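Local structure of 2,3,4,5-tetrahydropyridine-2,6-dicarboxylate N-succinyltransferase (Campylobacter jejuni, 2RIJ) at residues A46-I51 with K144-S149; N217-E222 with G235-P240. The protein probably catalyses the succinyl-CoA-dependent conversion of cyclic tetrahydrodipicolinate into acyclic N-succinyl-L-2-amino-6-oxopimelate, the first step of the succinylase route in lysine biosynthesis. One frame throughout, in Å; residues are numbered along the deposited sequence.

How the contacts relate
The two contacts follow one another along the chain, contact 1 closing at S149 before contact 2 opens at N217. Contact 1 belongs to the N-terminal part, where strand 43-48 of an antiparallel sheet, with the residues that follow it, meets helix 138-149. Contact 2 pairs strands 219-220 and 237-238, the first two strands of the long sheet that continues through the hexapeptide-repeat part of the chain. They share no strand or helix; their centres are about 20 Å apart and their nearest atoms about 9 Å, without touching. Both reach the same second subunit, so the N-terminal part and the beginning of the left-handed beta-helix are both drawn into one subunit interface.

Contact 1: residues A46-I51 with K144-S149; sequences ASFALI and KLYLLS
The hydroxyl of Y146 accepts a hydrogen bond from the backbone N of F48, with F48 N to Y146 OH at 3.1 Å and an N-H...O angle of 157°. The same oxygen is gripped from outside the two segments by H211 ND1 and by K191 NZ of the second subunit; that lysine also bonds F48 O, tying this part of the chain to the subunit interface. This is helix-on-sheet packing in the N-terminal part of the enzyme, between strand 43-48 and helix 138-149: the axes of residues 46-48 and of 144-149 approach to 10.0 Å, and the tyrosine spans the gap.

F48 sits over one face of the Y146 ring. Its CB makes a CH-pi contact, 4.1 Å from the Y146 ring centroid, and its own ring meets the tyrosine in a T-shaped stack, the phenylalanine edge toward the tyrosine face with planes at 70°. V127 of strand 124-129 and L143 of the helix pack against F48 as well.

Further along, I51 crosses the root of the tyrosine at about a right angle, CD1 lying 3.6 Å from Y146 CB. The other branch, CG2, is anti to the I51 backbone N and reaches the next helix residue, 3.6 Å from L147 CD2.

Contact 2: residues N217-E222 with G235-P240; sequences NTRILE and GTTIMP
A parallel strand pair at the start of the long sheet forms this contact, 219-220 running beside 237-238 with R219 opposite T237 and I220 opposite I238. R219 uses both its backbone N and its O toward the neighbouring strand, straddling T237. Its N donates to T236 O at 3.0 Å. Its O receives I238 N at 2.9 Å. One step on, L221 N donates to I238 O. Ahead of the strands, T218 OG1 accepts G235 N at 3.0 Å (153° at the hydrogen) and is also bonded to E215.

R219 and T237 lie side by side on one face of the sheet. The arginine chain bends at CG-CD (chi3 -72°), bringing its guanidinium over the threonine, with T237 CG2 above one face of the group. The bond from R219 NH2 to T237 OG1 is weak, 3.2 Å and 121°; the stronger polar partner is D203 of the second subunit, which forms a salt bridge with NH1. A water in the guanidinium plane accepts from R219 NE, donates to N217 O and also bonds T237 OG1.

Such short parallel strands, stacked coil upon coil, build the left-handed beta-helix of the hexapeptide-repeat acyltransferases; here strand 256-257 pairs with the far side of 237-238. On the other face, I220 CG1 and I238 CG1 touch at 4.2 Å.

Towards the C-terminal end, L221 CB rests on P240 CD, while L221 CD2 meets selenomethionine M239 at CE, 3.8 Å away. The M239 side chain also comes within about 4 Å (nearest side-chain atoms) of E258, which probably forms the acyl-anhydride intermediate. E222 lays its CB against P240 CB, and its carboxylate turns to R207 of the second subunit in a salt bridge through OE1.

Contact 1: residues A46-I51 with K144-S149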
ATOM      1  N   ALA A  46      -8.704  32.988  45.952  1.00 22.68           N
ATOM      2  CA  ALA A  46      -9.520  32.661  47.099  1.00 22.51           C
ATOM      3  C   ALA A  46      -9.171  31.244  47.564  1.00 21.85           C
ATOM      4  O   ALA A  46      -8.956  30.339  46.729  1.00 24.58           O
ATOM      5  CB  ALA A  46     -10.983  32.758  46.713  1.00 21.25           C
ATOM      6  N   SER A  47      -9.019  31.053  48.870  1.00 21.11           N
ATOM      7  CA  SER A  47      -8.694  29.747  49.441  1.00 21.87           C
ATOM      8  C   SER A  47      -9.767  29.356  50.471  1.00 21.39           C
ATOM      9  O   SER A  47     -10.134  30.166  51.330  1.00 22.56           O
ATOM     10  CB  SER A  47      -7.294  29.761  50.074  1.00 21.20           C
ATOM     11  OG  SER A  47      -6.299  30.192  49.134  1.00 25.21           O
ATOM     12  N   PHE A  48     -10.256  28.119  50.380  1.00 19.42           N
ATOM     13  CA  PHE A  48     -11.220  27.576  51.296  1.00 21.88           C
ATOM     14  C   PHE A  48     -10.616  26.386  52.006  1.00 25.40           C
ATOM     15  O   PHE A  48      -9.919  25.601  51.389  1.00 23.25           O
ATOM     16  CB  PHE A  48     -12.461  27.070  50.531  1.00 18.67           C
ATOM     17  CG  PHE A  48     -13.235  28.127  49.793  1.00 20.66           C
ATOM     18  CD1 PHE A  48     -12.857  28.534  48.533  1.00 23.52           C
ATOM     19  CD2 PHE A  48     -14.413  28.620  50.321  1.00 20.32           C
ATOM     20  CE1 PHE A  48     -13.568  29.441  47.800  1.00 21.25           C
ATOM     21  CE2 PHE A  48     -15.151  29.553  49.613  1.00 21.49           C
ATOM     22  CZ  PHE A  48     -14.729  29.951  48.319  1.00 19.93           C
ATOM     23  N   ALA A  49     -10.970  26.196  53.276  1.00 24.12           N
ATOM     24  CA  ALA A  49     -10.585  24.985  53.981  1.00 25.79           C
ATOM     25  C   ALA A  49     -11.748  24.028  54.157  1.00 24.94           C
ATOM     26  O   ALA A  49     -11.541  22.907  54.623  1.00 29.26           O
ATOM     27  CB  ALA A  49      -9.979  25.334  55.358  1.00 23.09           C
ATOM     28  N   LEU A  50     -12.954  24.472  53.780  1.00 24.32           N
ATOM     29  CA  LEU A  50     -14.187  23.676  53.915  0.50 25.51           C
ATOM     30  C   LEU A  50     -15.148  24.098  52.818  1.00 24.75           C
ATOM     31  O   LEU A  50     -15.398  25.288  52.636  1.00 24.87           O
ATOM     32  CB  LEU A  50     -14.881  23.912  55.263  0.50 24.56           C
ATOM     33  CG  LEU A  50     -14.301  23.349  56.559  0.50 26.61           C
ATOM     34  CD1 LEU A  50     -15.042  23.963  57.776  0.50 23.66           C
ATOM     35  CD2 LEU A  50     -14.337  21.810  56.576  0.50 24.18           C
ATOM     36  N   ILE A  51     -15.654  23.123  52.078  1.00 24.91           N
ATOM     37  CA  ILE A  51     -16.635  23.328  51.037  1.00 24.21           C
ATOM     38  C   ILE A  51     -17.882  22.575  51.427  1.00 23.62           C
ATOM     39  O   ILE A  51     -17.851  21.381  51.769  1.00 26.58           O
ATOM     40  CB  ILE A  51     -16.141  22.745  49.667  1.00 26.82           C
ATOM     41  CG1 ILE A  51     -14.802  23.328  49.284  1.00 23.51           C
ATOM     42  CG2 ILE A  51     -17.180  22.935  48.554  1.00 21.46           C
ATOM     43  CD1 ILE A  51     -14.893  24.841  48.989  1.00 21.13           C
ATOM     44  N   LYS A 144     -16.544  27.183  42.569  1.00 22.97           N
ATOM     45  CA  LYS A 144     -16.794  26.221  41.506  1.00 21.46           C
ATOM     46  C   LYS A 144     -15.570  25.299  41.264  1.00 20.59           C
ATOM     47  O   LYS A 144     -15.704  24.090  41.210  1.00 21.29           O
ATOM     48  CB  LYS A 144     -17.204  26.957  40.231  1.00 20.91           C
ATOM     49  CG  LYS A 144     -18.636  27.586  40.322  1.00 21.44           C
ATOM     50  CD  LYS A 144     -18.934  28.587  39.217  1.00 25.99           C
ATOM     51  CE  LYS A 144     -20.397  29.040  39.221  1.00 25.47           C
ATOM     52  NZ  LYS A 144     -21.315  28.004  38.734  1.00 25.60           N
ATOM     53  N   LEU A 145     -14.376  25.869  41.193  1.00 20.38           N
ATOM     54  CA  LEU A 145     -13.176  25.046  40.978  1.00 20.88           C
ATOM     55  C   LEU A 145     -12.986  24.066  42.121  1.00 22.64           C
ATOM     56  O   LEU A 145     -12.641  22.923  41.883  1.00 20.27           O
ATOM     57  CB  LEU A 145     -11.954  25.921  40.773  1.00 22.57           C
ATOM     58  CG  LEU A 145     -11.925  26.745  39.461  1.00 25.09           C
ATOM     59  CD1 LEU A 145     -10.712  27.690  39.424  1.00 25.50           C
ATOM     60  CD2 LEU A 145     -12.013  25.866  38.167  1.00 20.99           C
ATOM     61  N   TYR A 146     -13.184  24.533  43.353  1.00 21.54           N
ATOM     62  CA  TYR A 146     -13.167  23.685  44.521  1.00 20.75           C
ATOM     63  C   TYR A 146     -14.204  22.611  44.489  1.00 18.85           C
ATOM     64  O   TYR A 146     -13.936  21.483  44.877  1.00 21.24           O
ATOM     65  CB  TYR A 146     -13.297  24.509  45.818  1.00 21.10           C
ATOM     66  CG  TYR A 146     -12.010  24.973  46.499  1.00 22.02           C
ATOM     67  CD1 TYR A 146     -11.384  26.169  46.162  1.00 20.45           C
ATOM     68  CD2 TYR A 146     -11.402  24.192  47.486  1.00 22.02           C
ATOM     69  CE1 TYR A 146     -10.219  26.619  46.821  1.00 24.13           C
ATOM     70  CE2 TYR A 146     -10.262  24.624  48.141  1.00 17.53           C
ATOM     71  CZ  TYR A 146      -9.668  25.845  47.821  1.00 21.00           C
ATOM     72  OH  TYR A 146      -8.553  26.224  48.537  1.00 21.44           O
ATOM     73  N   LEU A 147     -15.413  22.921  44.026  1.00 21.00           N
ATOM     74  CA  LEU A 147     -16.466  21.888  43.937  1.00 21.71           C
ATOM     75  C   LEU A 147     -16.026  20.716  43.044  1.00 21.60           C
ATOM     76  O   LEU A 147     -16.211  19.547  43.400  1.00 22.16           O
ATOM     77  CB  LEU A 147     -17.788  22.477  43.442  1.00 23.87           C
ATOM     78  CG  LEU A 147     -18.568  23.312  44.435  1.00 25.27           C
ATOM     79  CD1 LEU A 147     -19.745  24.077  43.708  1.00 20.43           C
ATOM     80  CD2 LEU A 147     -19.084  22.428  45.595  1.00 20.27           C
ATOM     81  N   LEU A 148     -15.340  21.051  41.947  1.00 19.86           N
ATOM     82  CA  LEU A 148     -14.755  20.058  41.016  1.00 20.58           C
ATOM     83  C   LEU A 148     -13.580  19.318  41.652  1.00 21.52           C
ATOM     84  O   LEU A 148     -13.604  18.103  41.718  1.00 20.83           O
ATOM     85  CB  LEU A 148     -14.365  20.711  39.692  1.00 20.98           C
ATOM     86  CG  LEU A 148     -15.521  21.155  38.777  1.00 20.92           C
ATOM     87  CD1 LEU A 148     -15.040  22.235  37.804  1.00 23.13           C
ATOM     88  CD2 LEU A 148     -16.142  19.931  38.090  1.00 18.87           C
ATOM     89  N   SER A 149     -12.574  20.039  42.139  1.00 22.65           N
ATOM     90  CA  SER A 149     -11.341  19.386  42.633  1.00 21.51           C
ATOM     91  C   SER A 149     -11.493  18.567  43.932  1.00 24.21           C
ATOM     92  O   SER A 149     -10.761  17.601  44.122  1.00 21.69           O
ATOM     93  CB  SER A 149     -10.203  20.382  42.711  1.00 22.81           C
ATOM     94  OG  SER A 149      -9.889  20.823  41.402  1.00 20.28           O
TER

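Contact 2: residues N217-E222 with G235-P240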
ATOM      1  N   ASN A 217      -3.754   7.375  48.633  1.00 21.98           N
ATOM      2  CA  ASN A 217      -3.337   6.578  47.466  1.00 22.32           C
ATOM      3  C   ASN A 217      -3.317   7.335  46.122  1.00 23.80           C
ATOM      4  O   ASN A 217      -3.226   6.697  45.056  1.00 25.29           O
ATOM      5  CB  ASN A 217      -4.182   5.317  47.316  1.00 23.40           C
ATOM      6  CG  ASN A 217      -5.678   5.603  47.129  1.00 25.40           C
ATOM      7  OD1 ASN A 217      -6.172   6.656  47.493  1.00 27.29           O
ATOM      8  ND2 ASN A 217      -6.401   4.636  46.532  1.00 28.23           N
ATOM      9  N   THR A 218      -3.338   8.670  46.183  1.00 22.84           N
ATOM     10  CA  THR A 218      -3.272   9.517  44.999  1.00 21.65           C
ATOM     11  C   THR A 218      -1.952  10.221  44.992  1.00 20.62           C
ATOM     12  O   THR A 218      -1.494  10.796  45.993  1.00 20.83           O
ATOM     13  CB  THR A 218      -4.419  10.499  44.975  1.00 24.20           C
ATOM     14  OG1 THR A 218      -5.621   9.754  44.941  1.00 24.76           O
ATOM     15  CG2 THR A 218      -4.351  11.454  43.786  1.00 19.88           C
ATOM     16  N   ARG A 219      -1.296  10.152  43.849  1.00 19.00           N
ATOM     17  CA  ARG A 219       0.034  10.785  43.691  1.00 18.53           C
ATOM     18  C   ARG A 219       0.073  11.752  42.532  1.00 21.00           C
ATOM     19  O   ARG A 219      -0.463  11.457  41.453  1.00 22.54           O
ATOM     20  CB  ARG A 219       1.059   9.692  43.515  1.00 17.21           C
ATOM     21  CG  ARG A 219       1.030   8.693  44.665  1.00 21.12           C
ATOM     22  CD  ARG A 219       2.131   7.652  44.565  1.00 23.91           C
ATOM     23  NE  ARG A 219       1.873   6.706  43.487  1.00 25.17           N
ATOM     24  CZ  ARG A 219       2.753   6.144  42.673  1.00 27.34           C
ATOM     25  NH1 ARG A 219       4.054   6.428  42.692  1.00 23.47           N
ATOM     26  NH2 ARG A 219       2.301   5.268  41.789  1.00 25.42           N
ATOM     27  N   ILE A 220       0.733  12.893  42.741  1.00 20.53           N
ATOM     28  CA  ILE A 220       0.927  13.893  41.708  1.00 20.08           C
ATOM     29  C   ILE A 220       2.383  14.233  41.791  1.00 18.54           C
ATOM     30  O   ILE A 220       2.849  14.887  42.772  1.00 17.91           O
ATOM     31  CB  ILE A 220       0.101  15.144  41.963  1.00 18.52           C
ATOM     32  CG1 ILE A 220      -1.388  14.831  41.931  1.00 23.56           C
ATOM     33  CG2 ILE A 220       0.527  16.268  41.025  1.00 19.15           C
ATOM     34  CD1 ILE A 220      -2.281  15.966  42.524  1.00 22.20           C
ATOM     35  N   LEU A 221       3.153  13.777  40.824  1.00 19.29           N
ATOM     36  CA  LEU A 221       4.648  13.851  40.945  1.00 21.64           C
ATOM     37  C   LEU A 221       5.244  15.202  40.594  1.00 22.39           C
ATOM     38  O   LEU A 221       6.445  15.402  40.743  1.00 21.00           O
ATOM     39  CB  LEU A 221       5.336  12.717  40.152  1.00 18.57           C
ATOM     40  CG  LEU A 221       5.505  11.395  40.913  1.00 21.60           C
ATOM     41  CD1 LEU A 221       4.157  10.782  41.216  1.00 18.25           C
ATOM     42  CD2 LEU A 221       6.444  10.429  40.128  1.00 19.39           C
ATOM     43  N   GLU A 222       4.400  16.133  40.167  1.00 21.25           N
ATOM     44  CA  GLU A 222       4.814  17.502  39.912  1.00 21.63           C
ATOM     45  C   GLU A 222       3.582  18.389  39.838  1.00 21.28           C
ATOM     46  O   GLU A 222       2.681  18.177  39.008  1.00 19.62           O
ATOM     47  CB  GLU A 222       5.648  17.627  38.626  1.00 21.56           C
ATOM     48  CG  GLU A 222       5.942  19.072  38.129  1.00 24.19           C
ATOM     49  CD  GLU A 222       6.264  20.104  39.250  1.00 38.61           C
ATOM     50  OE1 GLU A 222       6.986  19.723  40.219  1.00 39.74           O
ATOM     51  OE2 GLU A 222       5.790  21.299  39.189  1.00 43.44           O
ATOM     52  N   GLY A 235      -6.591   7.068  44.025  1.00 22.17           N
ATOM     53  CA  GLY A 235      -5.778   6.046  43.454  1.00 20.89           C
ATOM     54  C   GLY A 235      -5.121   6.466  42.157  1.00 20.00           C
ATOM     55  O   GLY A 235      -4.319   5.727  41.627  1.00 21.65           O
ATOM     56  N   THR A 236      -5.464   7.645  41.611  1.00 21.03           N
ATOM     57  CA  THR A 236      -4.782   8.109  40.390  1.00 20.36           C
ATOM     58  C   THR A 236      -3.314   8.487  40.636  1.00 21.45           C
ATOM     59  O   THR A 236      -2.987   9.012  41.705  1.00 20.70           O
ATOM     60  CB  THR A 236      -5.580   9.318  39.846  1.00 22.44           C
ATOM     61  OG1 THR A 236      -6.898   8.851  39.480  1.00 20.58           O
ATOM     62  CG2 THR A 236      -4.908  10.020  38.613  1.00 20.94           C
ATOM     63  N   THR A 237      -2.453   8.244  39.642  1.00 21.83           N
ATOM     64  CA  THR A 237      -1.053   8.691  39.602  1.00 20.26           C
ATOM     65  C   THR A 237      -0.843   9.590  38.392  1.00 19.58           C
ATOM     66  O   THR A 237      -1.141   9.212  37.244  1.00 16.96           O
ATOM     67  CB  THR A 237      -0.073   7.500  39.527  1.00 22.98           C
ATOM     68  OG1 THR A 237      -0.331   6.606  40.617  1.00 22.27           O
ATOM     69  CG2 THR A 237       1.395   7.931  39.558  1.00 21.61           C
ATOM     70  N   ILE A 238      -0.352  10.783  38.643  1.00 20.70           N
ATOM     71  CA  ILE A 238       0.122  11.686  37.576  1.00 19.83           C
ATOM     72  C   ILE A 238       1.650  11.710  37.579  1.00 19.46           C
ATOM     73  O   ILE A 238       2.311  12.249  38.500  1.00 19.88           O
ATOM     74  CB  ILE A 238      -0.390  13.126  37.727  1.00 21.21           C
ATOM     75  CG1 ILE A 238      -1.919  13.141  38.074  1.00 22.45           C
ATOM     76  CG2 ILE A 238      -0.080  13.958  36.473  1.00 20.17           C
ATOM     77  CD1 ILE A 238      -2.789  12.453  36.980  1.00 22.49           C
HETATM   78  N   MSE A 239       2.214  11.180  36.523  1.00 18.68           N
HETATM   79  CA  MSE A 239       3.694  11.125  36.354  1.00 21.46           C
HETATM   80  C   MSE A 239       4.100  12.465  35.785  1.00 20.16           C
HETATM   81  O   MSE A 239       3.268  13.154  35.203  1.00 27.15           O
HETATM   82  CB  MSE A 239       4.131  10.004  35.439  1.00 19.98           C
HETATM   83  CG  MSE A 239       3.813   8.621  35.951  1.00 25.92           C
HETATM   84 SE   MSE A 239       4.635   8.186  37.645  0.75 29.35          SE
HETATM   85  CE  MSE A 239       6.602   8.133  37.137  1.00 21.64           C
ATOM     86  N   PRO A 240       5.381  12.874  35.976  1.00 20.34           N
ATOM     87  CA  PRO A 240       5.772  14.237  35.588  1.00 25.29           C
ATOM     88  C   PRO A 240       6.331  14.499  34.200  1.00 25.89           C
ATOM     89  O   PRO A 240       6.375  15.669  33.800  1.00 27.80           O
ATOM     90  CB  PRO A 240       6.841  14.586  36.635  1.00 28.47           C
ATOM     91  CG  PRO A 240       7.429  13.331  37.035  1.00 27.88           C
ATOM     92  CD  PRO A 240       6.466  12.208  36.717  1.00 23.31           C
TER
HETATM   93  O   HOH W   1      -1.123   6.396  43.348  1.00 33.66           O